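Local coordinates for endonuclease IV (Thermus thermophilus, PDB 3AAM), which cleaves phosphodiester bonds at apurinic or apyrimidinic sites in DNA repair, leaving a 3'-hydroxyl and a 5'-terminal sugar phosphate, at residues Phe6-Ala11 / Val20-Ala25; Arg42-Ala45 / Ala49-Glu52. All coordinates share one frame; numbering follows the deposited sequence.

Both contacts belong to the TIM barrel, and both join a loop that follows a barrel strand to the helix that comes next in the chain. Interaction 1 ties the loop after strand 3-6 to helix 15-26; interaction 2, the next such unit along the chain, ties the loop after strand 31-34 to helix 48-60. Their centres lie about 16 Å apart, on the same side of the chain's centre. They meet where Ile10 CD1 packs on Arg44 CD at 4.0 Å, and Glu50 of interaction 2 is also bonded to helix 15-26. Both are away from the manganese ion held by His172, Asp217 and His219.

Interaction 1 of 2, residues Phe6-Ala11 / Val20-Ala25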
loop_
_atom_site.group_PDB
_atom_site.type_symbol
_atom_site.label_atom_id
_atom_site.label_comp_id
_atom_site.label_asym_id
_atom_site.label_seq_id
_atom_site.Cartn_x
_atom_site.Cartn_y
_atom_site.Cartn_z
ATOM N N PHE A 6 -1.942 3.105 -10.009
ATOM C CA PHE A 6 -2.886 2.032 -9.715
ATOM C C PHE A 6 -2.118 0.768 -9.385
ATOM O O PHE A 6 -0.887 0.726 -9.444
ATOM C CB PHE A 6 -3.738 1.681 -10.940
ATOM C CG PHE A 6 -4.506 2.823 -11.525
ATOM C CD1 PHE A 6 -5.241 3.682 -10.717
ATOM C CD2 PHE A 6 -4.551 2.996 -12.908
ATOM C CE1 PHE A 6 -6.017 4.693 -11.276
ATOM C CE2 PHE A 6 -5.323 4.001 -13.477
ATOM C CZ PHE A 6 -6.057 4.850 -12.665
ATOM N N HIS A 7 -2.873 -0.271 -9.052
ATOM C CA HIS A 7 -2.293 -1.574 -8.810
ATOM C C HIS A 7 -2.402 -2.247 -10.172
ATOM O O HIS A 7 -3.503 -2.384 -10.721
ATOM C CB HIS A 7 -3.088 -2.358 -7.770
ATOM C CG HIS A 7 -2.423 -3.633 -7.370
ATOM N ND1 HIS A 7 -2.305 -4.708 -8.225
ATOM C CD2 HIS A 7 -1.781 -3.984 -6.231
ATOM C CE1 HIS A 7 -1.620 -5.666 -7.628
ATOM N NE2 HIS A 7 -1.290 -5.254 -6.417
ATOM N N LEU A 8 -1.257 -2.640 -10.720
ATOM C CA LEU A 8 -1.190 -3.261 -12.039
ATOM C C LEU A 8 -0.944 -4.763 -11.968
ATOM O O LEU A 8 -0.332 -5.259 -11.020
ATOM C CB LEU A 8 -0.074 -2.601 -12.854
ATOM C CG LEU A 8 -0.100 -1.069 -12.915
ATOM C CD1 LEU A 8 1.147 -0.565 -13.631
ATOM C CD2 LEU A 8 -1.363 -0.600 -13.623
ATOM N N SER A 9 -1.404 -5.471 -12.996
ATOM C CA SER A 9 -1.252 -6.919 -13.072
ATOM C C SER A 9 0.136 -7.354 -13.519
ATOM O O SER A 9 0.813 -6.644 -14.262
ATOM C CB SER A 9 -2.290 -7.496 -14.038
ATOM O OG SER A 9 -2.069 -8.879 -14.241
ATOM N N ILE A 10 0.555 -8.527 -13.056
ATOM C CA ILE A 10 1.850 -9.075 -13.438
ATOM C C ILE A 10 1.648 -10.421 -14.123
ATOM O O ILE A 10 2.611 -11.127 -14.426
ATOM C CB ILE A 10 2.785 -9.268 -12.221
ATOM C CG1 ILE A 10 2.172 -10.257 -11.226
ATOM C CG2 ILE A 10 3.036 -7.931 -11.545
ATOM C CD1 ILE A 10 3.144 -10.713 -10.150
ATOM N N ALA A 11 0.389 -10.774 -14.368
ATOM C CA ALA A 11 0.071 -12.038 -15.023
ATOM C C ALA A 11 0.409 -11.967 -16.509
ATOM O O ALA A 11 0.532 -10.883 -17.078
ATOM C CB ALA A 11 -1.408 -12.362 -14.838
ATOM N N VAL A 20 5.447 -2.445 -15.715
ATOM C CA VAL A 20 6.214 -1.233 -15.968
ATOM C C VAL A 20 5.726 -0.612 -17.278
ATOM O O VAL A 20 5.503 0.595 -17.361
ATOM C CB VAL A 20 7.730 -1.528 -16.089
ATOM C CG1 VAL A 20 8.495 -0.230 -16.325
ATOM C CG2 VAL A 20 8.236 -2.209 -14.828
ATOM N N GLU A 21 5.549 -1.445 -18.300
ATOM C CA GLU A 21 5.090 -0.954 -19.594
ATOM C C GLU A 21 3.705 -0.331 -19.523
ATOM O O GLU A 21 3.453 0.704 -20.143
ATOM C CB GLU A 21 5.080 -2.081 -20.624
ATOM C CG GLU A 21 6.445 -2.695 -20.875
ATOM C CD GLU A 21 6.433 -3.669 -22.028
ATOM O OE1 GLU A 21 7.422 -4.415 -22.185
ATOM O OE2 GLU A 21 5.437 -3.681 -22.785
ATOM N N GLU A 22 2.801 -0.960 -18.774
ATOM C CA GLU A 22 1.448 -0.440 -18.649
ATOM C C GLU A 22 1.434 0.890 -17.899
ATOM O O GLU A 22 0.643 1.781 -18.216
ATOM C CB GLU A 22 0.536 -1.456 -17.951
ATOM C CG GLU A 22 -0.883 -0.938 -17.732
ATOM C CD GLU A 22 -1.836 -1.997 -17.219
ATOM O OE1 GLU A 22 -1.363 -3.010 -16.664
ATOM O OE2 GLU A 22 -3.065 -1.806 -17.361
ATOM N N ALA A 23 2.311 1.027 -16.909
ATOM C CA ALA A 23 2.388 2.274 -16.156
ATOM C C ALA A 23 2.792 3.404 -17.097
ATOM O O ALA A 23 2.236 4.501 -17.045
ATOM C CB ALA A 23 3.395 2.144 -15.015
ATOM N N THR A 24 3.759 3.135 -17.969
ATOM C CA THR A 24 4.204 4.143 -18.921
ATOM C C THR A 24 3.102 4.463 -19.924
ATOM O O THR A 24 2.864 5.626 -20.255
ATOM C CB THR A 24 5.445 3.669 -19.703
ATOM O OG1 THR A 24 6.513 3.408 -18.786
ATOM C CG2 THR A 24 5.887 4.738 -20.699
ATOM N N ALA A 25 2.425 3.422 -20.395
ATOM C CA ALA A 25 1.357 3.585 -21.376
ATOM C C ALA A 25 0.191 4.406 -20.827
ATOM O O ALA A 25 -0.391 5.231 -21.539
ATOM C CB ALA A 25 0.869 2.215 -21.839
HETATM O O HOH W 1 -3.035 -4.225 -15.059
HETATM O O HOH W 2 0.428 -5.043 -16.387
#
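Leu8 and Ala23 form the apolar part of this contact, in the first beta-alpha unit of the TIM barrel, where the loop leaving strand 3-6 passes along helix 15-26. Leu8 CD1 packs against Ala23 CB at 3.8 Å. The other methyl, CD2, lies 3.9 Å from the carboxylate carbon CD of Glu22. Leu8 points its CB toward the helix, and with CG anti to the carbonyl carbon (chi1 -51°) the two methyls part, CD1 to Ala23 and CD2 to Glu22; Phe31 of the neighbouring strand 31-34 touches both Leu8 and Ala23. The polar part runs through water. Glu22, its CG anti to the backbone N (chi1 177°) and its chain extended, brings OE1 close enough to Ser9 for two waters to bridge them. One water accepts from Ser9 N at 2.9 Å and donates to Glu22 OE1; a second donates to Ser9 O at 2.7 Å and likewise to Glu22 OE1. The other oxygen, OE2, is taken by a salt bridge to Arg251, which probably steadies the carboxylate. Within the loop, Ser9 closes an ST turn, its OG accepting from Ala11 N at 3.1 Å with an N-H...O angle of 160°.

Interaction 2 of 2, residues Arg42-Ala45 / Ala49-Glu52; sequences RPRA and AEVE
With CG anti to the backbone N (chi1 173°) and the chain stretched from CG to NE, Arg44 carries its guanidinium to Glu50, whose own chi1 of -164° and extended chain bring the carboxylate to meet it from the opposite direction. The salt bridge is end-on: NH1 and NH2 both grip one oxygen, Glu50 OE2, at 3.1 Å from NH1 and 3.0 Å from NH2. Both bonds are bent, and OE2 lies somewhat out of the guanidinium plane; NH2 meets the syn lone pair of OE2, whereas NH1 comes to the same syn side but tilted out of the carboxylate plane. A weak third bond joins NH2 to OE1 at 3.3 Å. With both nitrogens on one oxygen and the planes 67° apart, this is not the flat bridge in which each nitrogen takes its own oxygen. OE1 also accepts from a water at 2.6 Å. A leucine in place of Arg44 would probably leave the Glu50 carboxylate without its positive mate and held mainly by its backbone donor, Val16 N. Across this surface contact the loop after strand 31-34 is fastened to the first turn of helix 48-60. Helix 15-26 joins in through Val16 N, which donates to OE2, while Lys96 of helix 82-100 donates to Arg44 O.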
loop_
_atom_site.group_PDB
_atom_site.type_symbol
_atom_site.label_atom_id
_atom_site.label_comp_id
_atom_site.label_asym_id
_atom_site.label_seq_id
_atom_site.Cartn_x
_atom_site.Cartn_y
_atom_site.Cartn_z
ATOM N N ARG A 42 1.907 -20.087 -2.952
ATOM C CA ARG A 42 3.084 -20.439 -3.740
ATOM C C ARG A 42 3.842 -19.232 -4.291
ATOM O O ARG A 42 3.264 -18.376 -4.956
ATOM C CB ARG A 42 2.681 -21.353 -4.904
ATOM C CG ARG A 42 3.224 -22.772 -4.810
ATOM C CD ARG A 42 2.656 -23.527 -3.616
ATOM N NE ARG A 42 3.272 -24.844 -3.463
ATOM C CZ ARG A 42 2.933 -25.725 -2.526
ATOM N NH1 ARG A 42 3.548 -26.899 -2.461
ATOM N NH2 ARG A 42 1.976 -25.435 -1.656
ATOM N N PRO A 43 5.153 -19.149 -4.014
ATOM C CA PRO A 43 5.941 -18.021 -4.520
ATOM C C PRO A 43 6.067 -18.112 -6.037
ATOM O O PRO A 43 6.060 -19.208 -6.602
ATOM C CB PRO A 43 7.283 -18.189 -3.812
ATOM C CG PRO A 43 7.385 -19.667 -3.637
ATOM C CD PRO A 43 5.989 -20.036 -3.185
ATOM N N ARG A 44 6.179 -16.960 -6.689
ATOM C CA ARG A 44 6.299 -16.910 -8.144
ATOM C C ARG A 44 7.753 -16.765 -8.568
ATOM O O ARG A 44 8.437 -15.814 -8.179
ATOM C CB ARG A 44 5.485 -15.735 -8.689
ATOM C CG ARG A 44 5.664 -15.476 -10.180
ATOM C CD ARG A 44 4.833 -14.272 -10.609
ATOM N NE ARG A 44 5.004 -13.944 -12.022
ATOM C CZ ARG A 44 6.103 -13.409 -12.542
ATOM N NH1 ARG A 44 7.144 -13.131 -11.769
ATOM N NH2 ARG A 44 6.159 -13.155 -13.843
ATOM N N ALA A 45 8.223 -17.716 -9.368
ATOM C CA ALA A 45 9.600 -17.692 -9.837
ATOM C C ALA A 45 9.912 -16.392 -10.566
ATOM O O ALA A 45 9.139 -15.928 -11.413
ATOM C CB ALA A 45 9.860 -18.882 -10.754
ATOM N N ALA A 49 16.545 -12.774 -16.064
ATOM C CA ALA A 49 16.194 -12.039 -17.271
ATOM C C ALA A 49 15.006 -11.123 -17.004
ATOM O O ALA A 49 14.970 -9.993 -17.486
ATOM C CB ALA A 49 15.867 -13.006 -18.399
ATOM N N GLU A 50 14.038 -11.608 -16.232
ATOM C CA GLU A 50 12.871 -10.793 -15.915
ATOM C C GLU A 50 13.287 -9.644 -14.999
ATOM O O GLU A 50 12.788 -8.526 -15.125
ATOM C CB GLU A 50 11.778 -11.630 -15.240
ATOM C CG GLU A 50 10.418 -10.930 -15.240
ATOM C CD GLU A 50 9.274 -11.799 -14.734
ATOM O OE1 GLU A 50 9.153 -12.961 -15.173
ATOM O OE2 GLU A 50 8.480 -11.310 -13.904
ATOM N N VAL A 51 14.204 -9.921 -14.075
ATOM C CA VAL A 51 14.685 -8.887 -13.165
ATOM C C VAL A 51 15.354 -7.779 -13.976
ATOM O O VAL A 51 15.105 -6.593 -13.756
ATOM C CB VAL A 51 15.712 -9.457 -12.157
ATOM C CG1 VAL A 51 16.229 -8.351 -11.254
ATOM C CG2 VAL A 51 15.070 -10.556 -11.325
ATOM N N GLU A 52 16.204 -8.174 -14.923
ATOM C CA GLU A 52 16.910 -7.218 -15.770
ATOM C C GLU A 52 15.935 -6.385 -16.596
ATOM O O GLU A 52 16.108 -5.177 -16.736
ATOM C CB GLU A 52 17.877 -7.962 -16.700
ATOM C CG GLU A 52 18.862 -7.088 -17.484
ATOM C CD GLU A 52 18.235 -6.362 -18.665
ATOM O OE1 GLU A 52 17.425 -6.979 -19.390
ATOM O OE2 GLU A 52 18.566 -5.176 -18.880
HETATM O O HOH W 3 10.576 -14.922 -14.335
#